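Side-chain contacts in uncharacterized protein (Bacteroides thetaiotaomicron VPI-5482, PDB 3KNY), which is of unknown function but has two domains, belongs to the BT_3535-like family and is probably made as a lipoprotein: residues K67-K70 against E71-C75; E36-P40 against K41-L45; R47-S50 against S51-I55; S165-L168 against G169-P172. One frame throughout, in Å; residues are numbered along the deposited sequence.

Contact 1: residues K67-K70 against E71-C75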
# COMPACT_ATOMS: atom_id res chain seq x y z
N LYS A 67 4.80 15.90 -15.55
CA LYS A 67 6.03 15.20 -15.14
C LYS A 67 5.66 14.00 -14.26
O LYS A 67 6.19 12.90 -14.44
CB LYS A 67 6.97 16.14 -14.37
CG LYS A 67 8.38 15.55 -14.10
CD LYS A 67 9.01 16.03 -12.77
CE LYS A 67 8.29 15.42 -11.55
NZ LYS A 67 9.03 15.55 -10.26
N ARG A 68 4.74 14.22 -13.32
CA ARG A 68 4.30 13.19 -12.39
C ARG A 68 3.50 12.11 -13.09
O ARG A 68 3.77 10.93 -12.90
CB ARG A 68 3.48 13.81 -11.26
CG ARG A 68 3.02 12.81 -10.20
CD ARG A 68 4.19 12.07 -9.55
NE ARG A 68 3.76 11.11 -8.52
CZ ARG A 68 4.57 10.25 -7.90
NH1 ARG A 68 5.86 10.21 -8.21
NH2 ARG A 68 4.11 9.40 -6.98
N LYS A 69 2.51 12.49 -13.90
CA LYS A 69 1.75 11.50 -14.67
C LYS A 69 2.69 10.55 -15.43
O LYS A 69 2.43 9.36 -15.51
CB LYS A 69 0.83 12.14 -15.70
CG LYS A 69 -0.49 12.65 -15.19
CD LYS A 69 -1.46 12.83 -16.37
CE LYS A 69 -2.29 14.10 -16.22
NZ LYS A 69 -2.88 14.21 -14.86
N LYS A 70 3.76 11.11 -16.01
CA LYS A 70 4.71 10.29 -16.76
C LYS A 70 5.32 9.28 -15.80
O LYS A 70 5.34 8.09 -16.08
CB LYS A 70 5.81 11.13 -17.39
CG LYS A 70 6.63 10.34 -18.40
CD LYS A 70 7.69 11.19 -19.09
CE LYS A 70 8.10 10.59 -20.43
NZ LYS A 70 8.30 9.12 -20.33
N GLU A 71 5.78 9.77 -14.65
CA GLU A 71 6.34 8.89 -13.62
C GLU A 71 5.37 7.74 -13.28
O GLU A 71 5.71 6.56 -13.47
CB GLU A 71 6.71 9.70 -12.35
CG GLU A 71 8.05 10.44 -12.45
CD GLU A 71 8.29 11.43 -11.32
OE1 GLU A 71 7.58 11.39 -10.30
OE2 GLU A 71 9.22 12.27 -11.47
N ILE A 72 4.17 8.10 -12.83
CA ILE A 72 3.18 7.12 -12.42
C ILE A 72 2.92 6.11 -13.54
O ILE A 72 2.93 4.90 -13.31
CB ILE A 72 1.86 7.76 -11.94
CG1 ILE A 72 2.11 8.69 -10.75
CG2 ILE A 72 0.87 6.68 -11.54
CD1 ILE A 72 0.85 9.24 -10.12
N TYR A 73 2.71 6.58 -14.76
CA TYR A 73 2.32 5.67 -15.83
C TYR A 73 3.52 4.91 -16.40
O TYR A 73 3.39 3.74 -16.73
CB TYR A 73 1.42 6.39 -16.87
CG TYR A 73 0.02 6.73 -16.28
CD1 TYR A 73 -0.90 5.70 -15.99
CD2 TYR A 73 -0.37 8.05 -15.98
CE1 TYR A 73 -2.16 5.99 -15.43
CE2 TYR A 73 -1.64 8.34 -15.42
CZ TYR A 73 -2.52 7.30 -15.15
OH TYR A 73 -3.76 7.57 -14.62
N ASP A 74 4.68 5.55 -16.46
CA ASP A 74 5.90 4.83 -16.85
C ASP A 74 6.09 3.62 -15.94
O ASP A 74 6.46 2.54 -16.38
CB ASP A 74 7.14 5.73 -16.72
CG ASP A 74 7.38 6.59 -17.95
OD1 ASP A 74 6.61 6.49 -18.93
OD2 ASP A 74 8.36 7.37 -17.95
N CYS A 75 5.82 3.84 -14.66
CA CYS A 75 5.97 2.82 -13.65
C CYS A 75 4.99 1.67 -13.82
O CYS A 75 5.38 0.50 -13.91
CB CYS A 75 5.79 3.49 -12.30
SG CYS A 75 5.85 2.35 -10.96
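Arg68 and Glu71 meet on the better packed flank of this helical turn. NH1 of Arg68 gives Glu71 OE1 a salt-bridging hydrogen bond of 3.0 Å. The oxygen lies at the edge of the guanidinium, close to its plane, while the carboxylate plane stands at 89° to it. The side chain of Arg68 starts opposite its own backbone nitrogen (chi1 -178°) and bends at chi2, which brings its polar end back over the following turn. Ile72 CG1 lies over one guanidinium face, 3.7 Å from Arg68 NE. Further acceptors lie elsewhere in the chain: NH2 bonds to Ala98 O and NH1 also to Pro218 O, so this buried charge is held by several acceptors.

The looser side is that of the exposed Lys67, whose NZ makes a longer salt bridge of 3.5 Å with Glu71 OE2; Lys149 NZ is a further ionic partner of the same oxygen. Farther round, Lys70 and Asp74 are both exposed: Lys70 NZ lies 3.0 Å from Asp74 OD2, on its syn lone pair, and bonds only weakly to OD1. Beneath these ions runs regular i to i+4 bonding, with Ile72 N to Arg68 O at 2.9 Å. Ion pairs with i/i+3 and i/i+4 spacing are common on the exposed face of a helix, here the crossover helix of the beta-alpha-beta unit 53-55, 66-84, 93-97.

Contact 2: residues E36-P40 against K41-L45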
# COMPACT_ATOMS: atom_id res chain seq x y z
N GLU A 36 -13.54 8.30 -14.48
CA GLU A 36 -13.78 9.66 -14.97
C GLU A 36 -12.53 10.50 -14.91
O GLU A 36 -12.53 11.64 -15.36
CB GLU A 36 -14.87 10.33 -14.16
CG GLU A 36 -16.24 10.15 -14.76
CD GLU A 36 -17.31 10.69 -13.85
OE1 GLU A 36 -17.22 10.44 -12.62
OE2 GLU A 36 -18.23 11.36 -14.35
N LYS A 37 -11.46 9.92 -14.38
CA LYS A 37 -10.24 10.65 -14.14
C LYS A 37 -9.08 10.15 -14.99
O LYS A 37 -7.96 10.65 -14.87
CB LYS A 37 -9.90 10.50 -12.66
CG LYS A 37 -10.90 11.17 -11.73
CD LYS A 37 -10.60 12.65 -11.59
CE LYS A 37 -11.02 13.18 -10.24
NZ LYS A 37 -10.32 14.46 -9.95
N VAL A 38 -9.34 9.18 -15.87
CA VAL A 38 -8.28 8.58 -16.69
C VAL A 38 -8.76 8.29 -18.13
O VAL A 38 -9.96 8.29 -18.40
CB VAL A 38 -7.79 7.29 -16.01
CG1 VAL A 38 -7.24 7.60 -14.62
CG2 VAL A 38 -8.92 6.26 -15.91
N THR A 39 -7.82 8.08 -19.05
CA THR A 39 -8.11 7.69 -20.43
C THR A 39 -8.30 6.15 -20.49
O THR A 39 -7.75 5.44 -19.66
CB THR A 39 -6.96 8.10 -21.41
OG1 THR A 39 -5.83 7.23 -21.24
CG2 THR A 39 -6.52 9.55 -21.20
N PRO A 40 -9.07 5.64 -21.47
CA PRO A 40 -9.15 4.19 -21.64
C PRO A 40 -7.81 3.47 -21.61
O PRO A 40 -7.73 2.38 -21.05
CB PRO A 40 -9.80 4.03 -23.02
CG PRO A 40 -10.68 5.20 -23.13
CD PRO A 40 -10.04 6.33 -22.35
N LYS A 41 -6.78 4.06 -22.22
CA LYS A 41 -5.43 3.46 -22.25
C LYS A 41 -4.96 3.23 -20.82
O LYS A 41 -4.56 2.12 -20.43
CB LYS A 41 -4.44 4.38 -22.96
CG LYS A 41 -4.81 4.80 -24.38
CD LYS A 41 -4.05 4.04 -25.48
CE LYS A 41 -3.83 4.98 -26.68
NZ LYS A 41 -3.53 4.32 -27.99
N GLU A 42 -5.03 4.32 -20.05
CA GLU A 42 -4.68 4.33 -18.64
C GLU A 42 -5.52 3.33 -17.87
O GLU A 42 -4.99 2.45 -17.17
CB GLU A 42 -4.86 5.74 -18.07
CG GLU A 42 -3.83 6.74 -18.58
CD GLU A 42 -4.23 8.19 -18.38
OE1 GLU A 42 -5.34 8.48 -17.89
OE2 GLU A 42 -3.42 9.06 -18.74
N TYR A 43 -6.84 3.47 -18.00
CA TYR A 43 -7.78 2.58 -17.30
C TYR A 43 -7.42 1.12 -17.51
O TYR A 43 -7.50 0.30 -16.59
CB TYR A 43 -9.20 2.84 -17.76
CG TYR A 43 -10.27 2.17 -16.92
CD1 TYR A 43 -10.82 2.84 -15.82
CD2 TYR A 43 -10.74 0.89 -17.21
CE1 TYR A 43 -11.81 2.26 -15.04
CE2 TYR A 43 -11.72 0.29 -16.43
CZ TYR A 43 -12.26 0.99 -15.34
OH TYR A 43 -13.23 0.43 -14.55
N GLU A 44 -6.98 0.80 -18.72
CA GLU A 44 -6.63 -0.57 -19.05
C GLU A 44 -5.41 -1.06 -18.28
O GLU A 44 -5.34 -2.22 -17.91
CB GLU A 44 -6.40 -0.73 -20.56
CG GLU A 44 -7.04 -1.99 -21.12
CD GLU A 44 -8.53 -2.02 -20.86
OE1 GLU A 44 -9.15 -0.95 -20.96
OE2 GLU A 44 -9.06 -3.10 -20.53
N LEU A 45 -4.45 -0.17 -18.03
CA LEU A 45 -3.28 -0.54 -17.26
C LEU A 45 -3.72 -0.82 -15.80
O LEU A 45 -3.42 -1.86 -15.21
CB LEU A 45 -2.21 0.55 -17.36
CG LEU A 45 -1.56 0.72 -18.75
CD1 LEU A 45 -0.59 1.88 -18.74
CD2 LEU A 45 -0.88 -0.55 -19.23
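Thr39 and Glu42 form a reciprocal pair of hydrogen bonds, a capping box, at the start of helix 40-49, with Thr39 as the N-cap. The backbone N of Glu42 donates to Thr39 OG1 at 3.2 Å and almost straight (172°), and the backbone N of Thr39 donates to Glu42 OE1 at 2.8 Å. That second donor approaches from above the carboxylate plane, 48° out of it. The Glu42 N-H is one of the first-turn groups with no preceding helical carbonyl to bond; the other bond ties the N-cap backbone to the carboxylate.

The torsions of the two side chains make this pairing possible. In Thr39 the hydroxyl sits between the backbone N and the carbonyl carbon (chi1 74°), turned toward the first turn. Glu42 keeps CG beside its own backbone N and then runs out extended, so its carboxylate reaches back past OG1 to the N of Thr39; CG passes 3.4 Å from Thr39 OG1 on the way. A negative charge at this helix end would probably be favoured by the helix dipole.

Around the box, the helical pattern begins with Tyr43 N to Thr39 O at 2.7 Å and continues with Glu44 N to Pro40 O. Val38, just before the cap, lays its CB against Glu42 OE1. Farther out, Tyr73 of helix 66-84 packs on both Val38 and Glu42, and Tyr43 rests on Ile30 and Ser35 of a loop. The apolar contact on this flank is made by Val38 CG2, which lies at the edge of the Tyr43 ring, near its plane, 3.9 Å from CD1.

Contact 3: residues R47-S50 against S51-I55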
# COMPACT_ATOMS: atom_id res chain seq x y z
N ARG A 47 -6.64 -1.80 -14.85
CA ARG A 47 -7.30 -3.10 -14.84
C ARG A 47 -6.27 -4.23 -14.70
O ARG A 47 -6.46 -5.13 -13.90
CB ARG A 47 -8.15 -3.34 -16.10
CG ARG A 47 -8.91 -4.70 -16.06
CD ARG A 47 -9.33 -5.20 -17.43
NE ARG A 47 -9.97 -4.13 -18.17
CZ ARG A 47 -11.19 -3.67 -17.93
NH1 ARG A 47 -11.94 -4.19 -16.95
NH2 ARG A 47 -11.68 -2.68 -18.67
N THR A 48 -5.19 -4.18 -15.49
CA THR A 48 -4.12 -5.20 -15.41
C THR A 48 -3.50 -5.24 -14.00
O THR A 48 -3.26 -6.30 -13.41
CB THR A 48 -2.98 -4.91 -16.43
OG1 THR A 48 -3.47 -5.10 -17.76
CG2 THR A 48 -1.75 -5.82 -16.18
N MSE A 49 -3.26 -4.04 -13.50
CA MSE A 49 -2.61 -3.80 -12.24
C MSE A 49 -3.49 -4.33 -11.11
O MSE A 49 -2.99 -4.92 -10.16
CB MSE A 49 -2.39 -2.28 -12.13
CG MSE A 49 -1.17 -1.88 -11.40
SE MSE A 49 0.55 -2.27 -12.23
CE MSE A 49 1.40 -1.73 -10.56
N SER A 50 -4.80 -4.16 -11.24
CA SER A 50 -5.75 -4.58 -10.19
C SER A 50 -5.86 -6.10 -10.11
O SER A 50 -6.52 -6.62 -9.21
CB SER A 50 -7.14 -3.98 -10.41
OG SER A 50 -7.88 -4.71 -11.38
N SER A 51 -5.25 -6.82 -11.05
CA SER A 51 -5.26 -8.28 -11.01
C SER A 51 -4.18 -8.81 -10.06
O SER A 51 -4.13 -10.00 -9.81
CB SER A 51 -5.01 -8.84 -12.39
OG SER A 51 -3.65 -8.72 -12.74
N ARG A 52 -3.29 -7.93 -9.60
CA ARG A 52 -2.18 -8.32 -8.71
C ARG A 52 -2.05 -7.47 -7.46
O ARG A 52 -1.41 -7.91 -6.50
CB ARG A 52 -0.84 -8.25 -9.44
CG ARG A 52 -0.75 -9.14 -10.64
CD ARG A 52 -0.59 -10.58 -10.22
NE ARG A 52 -0.39 -11.38 -11.41
CZ ARG A 52 -1.37 -11.80 -12.20
NH1 ARG A 52 -2.63 -11.52 -11.91
NH2 ARG A 52 -1.07 -12.51 -13.29
N TYR A 53 -2.60 -6.26 -7.48
CA TYR A 53 -2.45 -5.31 -6.38
C TYR A 53 -3.82 -4.81 -5.95
O TYR A 53 -4.72 -4.65 -6.78
CB TYR A 53 -1.64 -4.09 -6.82
CG TYR A 53 -0.22 -4.37 -7.22
CD1 TYR A 53 0.11 -4.75 -8.52
CD2 TYR A 53 0.82 -4.23 -6.28
CE1 TYR A 53 1.44 -5.00 -8.88
CE2 TYR A 53 2.15 -4.48 -6.63
CZ TYR A 53 2.46 -4.86 -7.92
OH TYR A 53 3.77 -5.09 -8.24
N GLU A 54 -3.97 -4.56 -4.66
CA GLU A 54 -5.17 -3.95 -4.16
C GLU A 54 -4.79 -2.51 -3.98
O GLU A 54 -3.96 -2.19 -3.13
CB GLU A 54 -5.64 -4.64 -2.89
CG GLU A 54 -6.22 -6.02 -3.22
CD GLU A 54 -6.50 -6.88 -2.00
OE1 GLU A 54 -5.69 -6.84 -1.03
OE2 GLU A 54 -7.52 -7.61 -2.04
N ILE A 55 -5.40 -1.65 -4.80
CA ILE A 55 -4.91 -0.30 -5.07
C ILE A 55 -5.72 0.80 -4.38
O ILE A 55 -6.94 0.79 -4.36
CB ILE A 55 -4.90 -0.05 -6.61
CG1 ILE A 55 -4.11 -1.16 -7.33
CG2 ILE A 55 -4.32 1.30 -6.94
CD1 ILE A 55 -4.12 -1.10 -8.88
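Thr48 O and Met49 O, two carbonyls from the last turn of helix 40-49, each take two donors from the residues that follow. Ser51 gives Thr48 O both its hydroxyl, which arrives in the carbonyl plane, and its backbone N, which comes from above that plane at 3.1 Å. With OG turned between its own N and carbonyl carbon (chi1 75°), Ser51 folds back onto the helix end. Met49 O receives Tyr53 N at 3.0 Å, nearly in line with the carbonyl bond, and Arg52 N from well above the plane. Ser50 OG adds a bond to Arg47 O.

Beyond these bonds lies packing. Met49 is modelled as selenomethionine; its chain bends at chi2 so that CE lies 3.7 Å from Tyr53 CE1, with SE 5.2 Å from the ring centroid in an oblique Met-aromatic contact. Nearer the backbone, Ile55 CD1 comes within 3.9 Å of Met49 CB. Met49 also touches Ile76 and Ile79 of helix 66-84 and Leu95 of strand 93-97. The arrangement is the C-terminal end of a helix passing through a short turn into strand 53-55, which opens the beta-alpha-beta unit.

Contact 4: residues S165-L168 against G169-P172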
# COMPACT_ATOMS: atom_id res chain seq x y z
N SER A 165 -5.64 3.29 16.87
CA SER A 165 -7.05 2.99 16.65
C SER A 165 -7.88 4.27 16.60
O SER A 165 -7.59 5.22 17.30
CB SER A 165 -7.59 2.11 17.78
OG SER A 165 -9.00 1.98 17.70
N PRO A 166 -8.94 4.28 15.80
CA PRO A 166 -9.87 5.40 15.89
C PRO A 166 -10.60 5.44 17.23
O PRO A 166 -11.06 6.49 17.60
CB PRO A 166 -10.85 5.12 14.76
CG PRO A 166 -10.84 3.67 14.61
CD PRO A 166 -9.42 3.26 14.85
N TYR A 167 -10.68 4.32 17.94
CA TYR A 167 -11.36 4.28 19.24
C TYR A 167 -10.36 4.24 20.39
O TYR A 167 -9.41 3.46 20.39
CB TYR A 167 -12.31 3.08 19.35
CG TYR A 167 -13.10 2.84 18.08
CD1 TYR A 167 -13.99 3.79 17.61
CD2 TYR A 167 -12.92 1.69 17.32
CE1 TYR A 167 -14.69 3.60 16.44
CE2 TYR A 167 -13.61 1.49 16.14
CZ TYR A 167 -14.50 2.45 15.71
OH TYR A 167 -15.21 2.27 14.54
N LEU A 168 -10.58 5.11 21.36
CA LEU A 168 -9.86 5.10 22.63
C LEU A 168 -10.21 3.80 23.36
O LEU A 168 -11.34 3.31 23.26
CB LEU A 168 -10.33 6.28 23.52
CG LEU A 168 -10.31 7.72 22.96
CD1 LEU A 168 -10.90 8.68 23.99
CD2 LEU A 168 -8.88 8.13 22.52
N GLY A 169 -9.27 3.25 24.11
CA GLY A 169 -9.56 2.06 24.89
C GLY A 169 -8.95 0.79 24.34
O GLY A 169 -8.90 -0.21 25.03
N ASN A 170 -8.47 0.82 23.10
CA ASN A 170 -7.79 -0.33 22.55
C ASN A 170 -6.36 -0.55 23.01
O ASN A 170 -5.93 -1.69 23.11
CB ASN A 170 -7.86 -0.28 21.02
CG ASN A 170 -9.28 -0.50 20.50
OD1 ASN A 170 -9.69 0.10 19.51
ND2 ASN A 170 -10.03 -1.36 21.18
N ASP A 171 -5.61 0.51 23.28
CA ASP A 171 -4.16 0.37 23.59
C ASP A 171 -3.45 -0.61 22.70
O ASP A 171 -2.87 -1.58 23.18
CB ASP A 171 -3.91 -0.12 25.00
CG ASP A 171 -4.13 0.91 26.00
OD1 ASP A 171 -4.62 2.02 25.65
OD2 ASP A 171 -3.80 0.58 27.16
N PRO A 172 -3.50 -0.39 21.40
CA PRO A 172 -2.83 -1.37 20.58
C PRO A 172 -1.31 -1.28 20.70
O PRO A 172 -0.75 -0.25 20.98
CB PRO A 172 -3.30 -1.03 19.17
CG PRO A 172 -3.77 0.36 19.23
CD PRO A 172 -4.16 0.66 20.62
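Ser165 meets Asn170 across a tight loop, and its side chain can be followed outward. CB lies 3.4 Å from Asn170 OD1 and 4.0 Å from Asn170 CB. OG, carried opposite the backbone N (chi1 171°), stands 2.7 Å from Asn170 OD1, a likely hydrogen bond, although the hydroxyl proton has another acceptor near it. The same OG accepts from Tyr167 N at 2.9 Å, which makes an ST turn of Ser165 to Tyr167. If the proton goes to OD1, this one hydroxyl links the start of the loop to its far limb.

Between these limbs the backbone makes a type II beta turn from Tyr167 to Asn170. Gly169 takes a positive phi (107°), the usual conformation of the third residue of such a turn. The Tyr167 ring turns outward and carries Pro166 CG over the centre of one face, 3.8 Å from its plane.

Asn170 is buried, and its ND2 bonds to Lys200 O; Pro172 packs against Leu197 and Phe199. The loop leads from strand 154-164 of the three-stranded antiparallel sheet into strand 173-175 of the mixed sheet, lying against strand 188-201, with Pro139 touching both Ser165 and Asn170.

How the contacts relate
Along the chain the order is contact 2, contact 3, contact 1, contact 4. The first two sit at the beginning and end of helix 40-49, with centres 13 Å apart. Contact 1 belongs to helix 66-84, which follows strand 53-55 of contact 3; its centre is 13 Å from that of contact 2, which it touches through Tyr73, and 17 Å from that of contact 3. These three lie around helices 40-49 and 66-84 and the part of the mixed sheet that includes strand 53-55. Contact 4 lies far off, its centre 32 to 39 Å from the others and on the other side of the chain's centre, where a loop joins the two sheets.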